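Local coordinates for protein transcriptional regulator, GntR family (Thermotoga maritima, PDB 3SXM) that probably acts as a DNA-binding transcriptional regulator, represented here by its metal-free FCD domain, the metal-binding part of the protein, at residues A51-H63 and R90-H103. The protein carries 3 engineered substitutions. Residues are numbered along the deposited sequence; the frame is centred on the assembly and turned at random.
Engineered in segment 51-63: Ala51 (natural residue Lys).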
ATOM      1  N   ALA A  51      21.405   4.629 -22.776  1.00 44.26           N
ATOM      2  CA  ALA A  51      20.303   4.842 -21.824  1.00 46.98           C
ATOM      3  C   ALA A  51      19.238   3.755 -21.879  1.00 40.08           C
ATOM      4  O   ALA A  51      18.769   3.294 -20.829  1.00 37.70           O
ATOM      5  CB  ALA A  51      19.685   6.209 -22.066  1.00 46.89           C
ATOM      6  N   ARG A  52      18.818   3.338 -23.070  1.00 43.54           N
ATOM      7  CA  ARG A  52      17.840   2.270 -23.241  1.00 42.96           C
ATOM      8  C   ARG A  52      18.195   0.956 -22.604  1.00 42.61           C
ATOM      9  O   ARG A  52      17.405   0.338 -21.902  1.00 41.37           O
ATOM     10  CB  ARG A  52      17.582   1.996 -24.712  1.00 54.31           C
ATOM     11  CG  ARG A  52      16.577   0.897 -24.907  1.00 47.49           C
ATOM     12  CD  ARG A  52      15.658   1.013 -26.127  1.00 77.52           C
ATOM     13  NE  ARG A  52      14.551   0.101 -25.902  1.00 82.99           N
ATOM     14  CZ  ARG A  52      14.641  -1.214 -26.071  1.00 64.84           C
ATOM     15  NH1 ARG A  52      15.744  -1.749 -26.573  1.00 85.57           N
ATOM     16  NH2 ARG A  52      13.641  -1.981 -25.771  1.00 54.17           N
ATOM     17  N   GLU A  53      19.384   0.496 -22.892  1.00 44.24           N
ATOM     18  CA  GLU A  53      19.879  -0.763 -22.335  1.00 52.12           C
ATOM     19  C   GLU A  53      20.007  -0.657 -20.821  1.00 65.49           C
ATOM     20  O   GLU A  53      19.666  -1.597 -20.061  1.00 41.93           O
ATOM     21  CB  GLU A  53      21.224  -1.100 -22.998  1.00 63.21           C
ATOM     22  CG  GLU A  53      21.816  -2.432 -22.591  1.00 75.90           C
ATOM     23  CD  GLU A  53      23.191  -2.686 -23.207  1.00 81.90           C
ATOM     24  OE1 GLU A  53      23.417  -2.356 -24.402  1.00 73.05           O
ATOM     25  OE2 GLU A  53      24.051  -3.220 -22.470  1.00 74.84           O
ATOM     26  N   ILE A  54      20.438   0.478 -20.326  1.00 39.30           N
ATOM     27  CA  ILE A  54      20.577   0.626 -18.897  1.00 36.34           C
ATOM     28  C   ILE A  54      19.177   0.552 -18.250  1.00 34.34           C
ATOM     29  O   ILE A  54      18.993  -0.059 -17.221  1.00 32.88           O
ATOM     30  CB  ILE A  54      21.251   1.993 -18.559  1.00 35.37           C
ATOM     31  CG1 ILE A  54      22.734   1.976 -18.917  1.00 46.38           C
ATOM     32  CG2 ILE A  54      21.125   2.307 -17.135  1.00 32.40           C
ATOM     33  CD1 ILE A  54      23.407   3.321 -18.921  1.00 44.66           C
ATOM     34  N   PHE A  55      18.202   1.183 -18.871  1.00 24.19           N
ATOM     35  CA  PHE A  55      16.877   1.322 -18.295  1.00 22.21           C
ATOM     36  C   PHE A  55      16.071   0.045 -18.019  1.00 29.79           C
ATOM     37  O   PHE A  55      15.741  -0.201 -16.911  1.00 24.90           O
ATOM     38  CB  PHE A  55      15.998   2.300 -19.077  1.00 25.41           C
ATOM     39  CG  PHE A  55      14.585   2.449 -18.520  1.00 26.71           C
ATOM     40  CD1 PHE A  55      14.294   3.409 -17.603  1.00 35.86           C
ATOM     41  CD2 PHE A  55      13.582   1.595 -18.895  1.00 34.66           C
ATOM     42  CE1 PHE A  55      13.035   3.532 -17.086  1.00 24.47           C
ATOM     43  CE2 PHE A  55      12.319   1.721 -18.387  1.00 32.39           C
ATOM     44  CZ  PHE A  55      12.052   2.700 -17.499  1.00 28.75           C
ATOM     45  N   ASP A  56      15.730  -0.681 -19.079  0.52 33.15           N
ATOM     46  CA  ASP A  56      14.845  -1.835 -18.981  0.52 49.37           C
ATOM     47  C   ASP A  56      15.194  -2.691 -17.777  0.52 50.81           C
ATOM     48  O   ASP A  56      14.368  -2.903 -16.889  0.52 40.32           O
ATOM     49  CB  ASP A  56      14.927  -2.675 -20.257  0.52 62.74           C
ATOM     50  CG  ASP A  56      14.711  -1.851 -21.512  0.52 20.41           C
ATOM     51  OD1 ASP A  56      13.836  -0.961 -21.496  0.52 25.82           O
ATOM     52  OD2 ASP A  56      15.416  -2.095 -22.513  0.52 37.61           O
ATOM     53  N   ASP A  57      16.425  -3.187 -17.755  0.52 46.63           N
ATOM     54  CA  ASP A  57      16.879  -4.043 -16.673  0.52 47.88           C
ATOM     55  C   ASP A  57      16.829  -3.315 -15.336  0.52 49.83           C
ATOM     56  O   ASP A  57      16.223  -3.799 -14.380  0.52 32.31           O
ATOM     57  CB  ASP A  57      18.303  -4.531 -16.944  0.52 39.70           C
ATOM     58  CG  ASP A  57      18.835  -5.419 -15.838  0.52 28.52           C
ATOM     59  OD1 ASP A  57      19.064  -6.619 -16.095  0.52 47.22           O
ATOM     60  OD2 ASP A  57      19.026  -4.917 -14.710  0.52 46.60           O
ATOM     61  N   SER A  58      17.478  -2.156 -15.265  1.00 23.98           N
ATOM     62  CA  SER A  58      17.624  -1.443 -13.972  1.00 17.60           C
ATOM     63  C   SER A  58      16.304  -1.023 -13.360  1.00 21.10           C
ATOM     64  O   SER A  58      16.142  -1.100 -12.150  1.00 19.02           O
ATOM     65  CB  SER A  58      18.585  -0.225 -13.978  1.00 19.38           C
ATOM     66  OG  SER A  58      18.143   0.828 -14.829  1.00 21.72           O
ATOM     67  N   ASP A  59      15.369  -0.541 -14.166  1.00 18.04           N
ATOM     68  CA  ASP A  59      14.131   0.012 -13.629  1.00 15.09           C
ATOM     69  C   ASP A  59      13.352  -1.118 -12.951  1.00 18.21           C
ATOM     70  O   ASP A  59      12.964  -0.983 -11.790  1.00 17.48           O
ATOM     71  CB  ASP A  59      13.318   0.610 -14.779  1.00 16.81           C
ATOM     72  CG  ASP A  59      11.917   0.975 -14.334  1.00 25.38           C
ATOM     73  OD1 ASP A  59      11.791   1.899 -13.543  1.00 23.69           O
ATOM     74  OD2 ASP A  59      10.944   0.290 -14.705  1.00 30.54           O
ATOM     75  N   GLU A  60      13.156  -2.234 -13.639  1.00 19.02           N
ATOM     76  CA  GLU A  60      12.350  -3.335 -13.078  1.00 14.70           C
ATOM     77  C   GLU A  60      13.039  -3.853 -11.828  1.00 17.83           C
ATOM     78  O   GLU A  60      12.408  -4.030 -10.768  1.00 15.92           O
ATOM     79  CB  GLU A  60      12.150  -4.437 -14.091  1.00 16.38           C
ATOM     80  CG  GLU A  60      11.522  -5.676 -13.512  1.00 18.39           C
ATOM     81  CD  GLU A  60      11.193  -6.754 -14.508  1.00 27.61           C
ATOM     82  OE1 GLU A  60      11.471  -6.590 -15.712  1.00 28.95           O
ATOM     83  OE2 GLU A  60      10.629  -7.780 -14.086  1.00 24.78           O
ATOM     84  N   ARG A  61      14.349  -4.034 -11.893  1.00 17.16           N
ATOM     85  CA  ARG A  61      15.075  -4.539 -10.728  1.00 20.34           C
ATOM     86  C   ARG A  61      14.982  -3.616  -9.543  1.00 17.98           C
ATOM     87  O   ARG A  61      14.816  -4.086  -8.405  1.00 16.41           O
ATOM     88  CB  ARG A  61      16.563  -4.812 -11.053  1.00 20.87           C
ATOM     89  CG  ARG A  61      16.784  -5.972 -11.893  1.00 21.38           C
ATOM     90  CD  ARG A  61      18.267  -6.031 -12.392  1.00 23.91           C
ATOM     91  NE  ARG A  61      19.187  -6.320 -11.299  1.00 28.59           N
ATOM     92  CZ  ARG A  61      20.506  -6.308 -11.444  1.00 37.48           C
ATOM     93  NH1 ARG A  61      21.046  -5.932 -12.596  1.00 34.08           N
ATOM     94  NH2 ARG A  61      21.282  -6.621 -10.428  1.00 30.98           N
ATOM     95  N   LEU A  62      15.086  -2.312  -9.750  1.00 17.29           N
ATOM     96  CA  LEU A  62      15.138  -1.375  -8.626  1.00 15.07           C
ATOM     97  C   LEU A  62      13.791  -1.381  -7.915  1.00 17.75           C
ATOM     98  O   LEU A  62      13.748  -1.460  -6.689  1.00 14.15           O
ATOM     99  CB  LEU A  62      15.498   0.033  -9.135  1.00 14.37           C
ATOM    100  CG  LEU A  62      15.598   1.078  -8.035  1.00 15.50           C
ATOM    101  CD1 LEU A  62      16.649   0.735  -6.997  1.00 14.85           C
ATOM    102  CD2 LEU A  62      15.865   2.415  -8.626  1.00 19.61           C
ATOM    103  N   HIS A  63      12.710  -1.246  -8.671  1.00 14.33           N
ATOM    104  CA  HIS A  63      11.385  -1.123  -8.048  1.00 11.29           C
ATOM    105  C   HIS A  63      10.965  -2.450  -7.434  1.00 14.44           C
ATOM    106  O   HIS A  63      10.394  -2.443  -6.314  1.00 12.88           O
ATOM    107  CB  HIS A  63      10.379  -0.559  -9.034  1.00 12.70           C
ATOM    108  CG  HIS A  63      10.696   0.848  -9.415  1.00 14.71           C
ATOM    109  ND1 HIS A  63      10.254   1.953  -8.715  1.00 15.01           N
ATOM    110  CD2 HIS A  63      11.497   1.332 -10.405  1.00 16.70           C
ATOM    111  CE1 HIS A  63      10.764   3.049  -9.247  1.00 15.57           C
ATOM    112  NE2 HIS A  63      11.509   2.682 -10.277  1.00 14.20           N
ATOM    113  N   ARG A  90       4.589   1.464 -18.351  1.00 14.26           N
ATOM    114  CA  ARG A  90       5.944   1.918 -18.580  1.00 17.24           C
ATOM    115  C   ARG A  90       6.206   2.108 -20.050  1.00 16.37           C
ATOM    116  O   ARG A  90       6.877   2.995 -20.442  1.00 17.47           O
ATOM    117  CB  ARG A  90       7.029   0.900 -18.130  1.00 22.79           C
ATOM    118  CG  ARG A  90       7.169   0.491 -16.769  1.00 33.96           C
ATOM    119  CD  ARG A  90       8.606  -0.154 -16.533  1.00 27.98           C
ATOM    120  NE  ARG A  90       8.888  -1.406 -17.255  1.00 29.16           N
ATOM    121  CZ  ARG A  90      10.057  -2.041 -17.233  1.00 26.49           C
ATOM    122  NH1 ARG A  90      11.054  -1.537 -16.569  1.00 24.04           N
ATOM    123  NH2 ARG A  90      10.224  -3.180 -17.875  1.00 26.48           N
ATOM    124  N   HIS A  91       5.731   1.180 -20.821  1.00 15.85           N
ATOM    125  CA  HIS A  91       6.007   1.186 -22.259  1.00 14.98           C
ATOM    126  C   HIS A  91       5.183   2.212 -23.068  1.00 15.40           C
ATOM    127  O   HIS A  91       5.393   2.395 -24.289  1.00 16.96           O
ATOM    128  CB  HIS A  91       5.830  -0.218 -22.840  1.00 15.39           C
ATOM    129  CG  HIS A  91       6.973  -1.134 -22.568  1.00 15.37           C
ATOM    130  ND1 HIS A  91       7.132  -1.863 -21.403  1.00 20.01           N
ATOM    131  CD2 HIS A  91       8.049  -1.426 -23.344  1.00 20.88           C
ATOM    132  CE1 HIS A  91       8.265  -2.545 -21.469  1.00 23.61           C
ATOM    133  NE2 HIS A  91       8.817  -2.319 -22.639  1.00 26.88           N
ATOM    134  N   LEU A  92       4.305   2.946 -22.405  1.00 15.18           N
ATOM    135  CA  LEU A  92       3.469   3.922 -23.100  1.00 16.28           C
ATOM    136  C   LEU A  92       4.236   5.112 -23.479  1.00 16.92           C
ATOM    137  O   LEU A  92       3.864   5.789 -24.444  1.00 20.36           O
ATOM    138  CB  LEU A  92       2.288   4.386 -22.235  1.00 16.29           C
ATOM    139  CG  LEU A  92       1.238   3.313 -22.014  1.00 16.40           C
ATOM    140  CD1 LEU A  92       0.165   3.845 -21.012  1.00 17.97           C
ATOM    141  CD2 LEU A  92       0.584   2.813 -23.310  1.00 22.74           C
ATOM    142  N   ASN A  93       5.303   5.425 -22.777  1.00 18.96           N
ATOM    143  CA  ASN A  93       6.057   6.633 -23.037  1.00 19.72           C
ATOM    144  C   ASN A  93       7.506   6.416 -22.693  1.00 16.48           C
ATOM    145  O   ASN A  93       7.801   6.019 -21.645  1.00 22.92           O
ATOM    146  CB  ASN A  93       5.486   7.772 -22.217  1.00 26.25           C
ATOM    147  CG  ASN A  93       6.128   9.115 -22.530  1.00 26.26           C
ATOM    148  OD1 ASN A  93       6.619   9.787 -21.663  1.00 33.29           O
ATOM    149  ND2 ASN A  93       6.081   9.499 -23.750  1.00 21.99           N
ATOM    150  N   GLU A  94       8.403   6.715 -23.616  1.00 22.30           N
ATOM    151  CA  GLU A  94       9.840   6.519 -23.434  1.00 27.07           C
ATOM    152  C   GLU A  94      10.555   7.692 -22.798  1.00 19.62           C
ATOM    153  O   GLU A  94      10.640   8.763 -23.399  1.00 30.71           O
ATOM    154  CB  GLU A  94      10.438   6.382 -24.839  1.00 31.95           C
ATOM    155  CG  GLU A  94      11.933   6.223 -24.903  1.00 35.71           C
ATOM    156  CD  GLU A  94      12.689   7.537 -24.895  1.00 44.75           C
ATOM    157  OE1 GLU A  94      12.556   8.325 -25.872  1.00 38.80           O
ATOM    158  OE2 GLU A  94      13.467   7.761 -23.937  1.00 29.84           O
ATOM    159  N   ARG A  95      11.062   7.485 -21.589  1.00 21.61           N
ATOM    160  CA  ARG A  95      11.736   8.550 -20.857  1.00 21.38           C
ATOM    161  C   ARG A  95      13.148   8.205 -20.429  1.00 32.19           C
ATOM    162  O   ARG A  95      13.615   8.742 -19.417  1.00 46.96           O
ATOM    163  CB  ARG A  95      10.744   8.829 -19.729  1.00 29.31           C
ATOM    164  CG  ARG A  95      10.886  10.109 -19.064  1.00 40.16           C
ATOM    165  CD  ARG A  95       9.729  10.252 -18.077  1.00 26.72           C
ATOM    166  NE  ARG A  95       9.957  11.437 -17.293  1.00 26.38           N
ATOM    167  CZ  ARG A  95      10.471  11.431 -16.064  1.00 20.55           C
ATOM    168  NH1 ARG A  95      10.876  10.290 -15.504  1.00 21.90           N
ATOM    169  NH2 ARG A  95      10.580  12.586 -15.450  1.00 24.43           N
ATOM    170  N   TYR A  96      13.812   7.274 -21.095  1.00 27.08           N
ATOM    171  CA  TYR A  96      15.031   6.647 -20.543  1.00 21.33           C
ATOM    172  C   TYR A  96      16.057   7.519 -19.818  1.00 21.42           C
ATOM    173  O   TYR A  96      16.470   7.250 -18.681  1.00 21.88           O
ATOM    174  CB  TYR A  96      15.732   5.850 -21.670  1.00 21.91           C
ATOM    175  CG  TYR A  96      14.863   4.884 -22.418  1.00 22.17           C
ATOM    176  CD1 TYR A  96      13.988   4.041 -21.773  1.00 25.54           C
ATOM    177  CD2 TYR A  96      14.909   4.825 -23.788  1.00 23.74           C
ATOM    178  CE1 TYR A  96      13.181   3.154 -22.456  1.00 26.96           C
ATOM    179  CE2 TYR A  96      14.097   3.941 -24.501  1.00 28.23           C
ATOM    180  CZ  TYR A  96      13.230   3.107 -23.824  1.00 32.13           C
ATOM    181  OH  TYR A  96      12.401   2.228 -24.500  1.00 31.44           O
ATOM    182  N   VAL A  97      16.474   8.590 -20.461  1.00 25.11           N
ATOM    183  CA  VAL A  97      17.532   9.403 -19.899  1.00 26.44           C
ATOM    184  C   VAL A  97      17.109  10.001 -18.587  1.00 27.57           C
ATOM    185  O   VAL A  97      17.867   9.974 -17.614  1.00 24.29           O
ATOM    186  CB  VAL A  97      17.927  10.480 -20.900  1.00 27.05           C
ATOM    187  CG1 VAL A  97      18.803  11.565 -20.235  1.00 28.83           C
ATOM    188  CG2 VAL A  97      18.670   9.818 -22.037  1.00 30.96           C
ATOM    189  N   VAL A  98      15.927  10.590 -18.568  1.00 22.87           N
ATOM    190  CA  VAL A  98      15.474  11.272 -17.391  1.00 21.56           C
ATOM    191  C   VAL A  98      15.116  10.282 -16.272  1.00 21.68           C
ATOM    192  O   VAL A  98      15.444  10.536 -15.114  1.00 21.35           O
ATOM    193  CB  VAL A  98      14.323  12.233 -17.697  1.00 22.12           C
ATOM    194  CG1 VAL A  98      13.808  12.873 -16.401  1.00 25.40           C
ATOM    195  CG2 VAL A  98      14.770  13.298 -18.661  1.00 23.05           C
ATOM    196  N   SER A  99      14.498   9.141 -16.593  1.00 19.42           N
ATOM    197  CA  SER A  99      14.199   8.162 -15.530  1.00 19.36           C
ATOM    198  C   SER A  99      15.492   7.567 -14.984  1.00 20.85           C
ATOM    199  O   SER A  99      15.597   7.321 -13.746  1.00 20.22           O
ATOM    200  CB  SER A  99      13.256   7.088 -16.056  1.00 21.74           C
ATOM    201  OG  SER A  99      11.961   7.649 -16.165  1.00 24.56           O
ATOM    202  N   ASN A 100      16.477   7.402 -15.826  0.55 22.38           N
ATOM    203  CA  ASN A 100      17.718   6.852 -15.361  0.55 27.15           C
ATOM    204  C   ASN A 100      18.396   7.824 -14.394  0.55 20.72           C
ATOM    205  O   ASN A 100      18.975   7.429 -13.383  0.55 17.27           O
ATOM    206  CB  ASN A 100      18.601   6.518 -16.527  0.55 22.82           C
ATOM    207  CG  ASN A 100      19.884   5.980 -16.098  0.55 33.16           C
ATOM    208  OD1 ASN A 100      19.952   4.858 -15.610  0.55 42.85           O
ATOM    209  ND2 ASN A 100      20.931   6.778 -16.238  0.55 30.62           N
ATOM    210  N   ARG A 101      18.319   9.106 -14.702  0.55 20.97           N
ATOM    211  CA  ARG A 101      18.889  10.115 -13.843  0.55 23.24           C
ATOM    212  C   ARG A 101      18.175  10.141 -12.485  0.55 21.65           C
ATOM    213  O   ARG A 101      18.813  10.236 -11.443  0.55 22.55           O
ATOM    214  CB  ARG A 101      18.803  11.459 -14.528  0.55 27.12           C
ATOM    215  CG  ARG A 101      19.691  12.488 -13.951  0.55 38.59           C
ATOM    216  CD  ARG A 101      19.381  13.809 -14.595  0.55 40.51           C
ATOM    217  NE  ARG A 101      20.062  14.012 -15.862  0.55 27.32           N
ATOM    218  CZ  ARG A 101      19.480  14.490 -16.956  0.55 41.48           C
ATOM    219  NH1 ARG A 101      18.189  14.791 -16.934  0.55 49.57           N
ATOM    220  NH2 ARG A 101      20.181  14.660 -18.063  0.55 35.13           N
ATOM    221  N   GLU A 102      16.851  10.067 -12.503  1.00 21.23           N
ATOM    222  CA  GLU A 102      16.060  10.039 -11.258  1.00 17.98           C
ATOM    223  C   GLU A 102      16.423   8.824 -10.414  1.00 21.70           C
ATOM    224  O   GLU A 102      16.553   8.931  -9.195  1.00 19.29           O
ATOM    225  CB  GLU A 102      14.562  10.080 -11.562  1.00 16.22           C
ATOM    226  CG  GLU A 102      14.093  11.440 -12.124  1.00 19.99           C
ATOM    227  CD  GLU A 102      12.673  11.398 -12.738  1.00 18.92           C
ATOM    228  OE1 GLU A 102      12.118  10.279 -12.930  1.00 19.49           O
ATOM    229  OE2 GLU A 102      12.203  12.531 -13.033  1.00 22.86           O
ATOM    230  N   HIS A 103      16.599   7.688 -11.077  1.00 17.99           N
ATOM    231  CA  HIS A 103      16.984   6.455 -10.372  1.00 18.83           C
ATOM    232  C   HIS A 103      18.365   6.553  -9.782  1.00 17.07           C
ATOM    233  O   HIS A 103      18.602   6.139  -8.626  1.00 17.94           O
ATOM    234  CB  HIS A 103      16.950   5.259 -11.284  1.00 17.66           C
ATOM    235  CG  HIS A 103      15.577   4.801 -11.570  1.00 16.34           C
ATOM    236  ND1 HIS A 103      15.236   4.123 -12.720  1.00 19.07           N
ATOM    237  CD2 HIS A 103      14.433   4.963 -10.867  1.00 17.37           C
ATOM    238  CE1 HIS A 103      13.937   3.872 -12.700  1.00 19.55           C
ATOM    239  NE2 HIS A 103      13.434   4.342 -11.565  1.00 19.28           N
TER
HETATM  240  O   HOH W   1      12.065  -0.428 -23.151  0.92 40.54           O
HETATM  241  O   HOH W   2      12.556  -4.963 -17.507  0.84 26.33           O
HETATM  242  O   HOH W   3      17.117   3.332 -14.642  0.99 21.98           O
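Asp59 OD2 accepts from Arg90 NH1 at 2.6 Å in a salt bridge between the segments. The nitrogen meets the anti lone pair of the oxygen, and carboxylate and guanidinium are nearly coplanar. A bend at chi3 (-65°) brings NH1 to this oxygen, and the Arg90 side chain sits as a knob among Phe55, Asp56, Asp59 and Glu60. Its NH2 pairs with Asp87 and donates to a water that also bridges Asp56 O and Glu60 OE1, so the guanidinium is held on more than one side. Glu60 also pairs with Lys64. Asp59 OD1 lies at the edge of the His103 ring, 3.0 Å from CE1. His103 NE2 shares a 2.8 Å hydrogen bond with His63 NE2, while Glu19 binds His63 ND1. A second water links His103 ND1 to Ser58 OG.

Asp59, His63 and His103, with His125, bind zinc in another structure of this protein. Here no metal is bound. Asp56 and His91 belong to a second zinc site.

Near the start of helix 51-68, Tyr96 fits among Ala51, Arg52, Phe55 and Asp56. Arg52 CA lies over one ring face, 4.2 Å from the centroid, a CH-pi contact. Arg52 NE adds a weak bond to Tyr96 OH. Phe55 CG meets Tyr96 CD1 at 3.7 Å, the rings inclined at 50°. The engineered Ala51 touches Val97 CG2.

The contact joins helices 51-68 and 96-111 of the all-helical FCD domain. The axes of segments 51-63 and 96-103 cross at 55°, with a closest approach of 9.1 Å. Helix 34-44 packs on Leu62 and Asn100, helix 73-90 on Glu60 and His63, and helix 115-135 on His63 and Ser99.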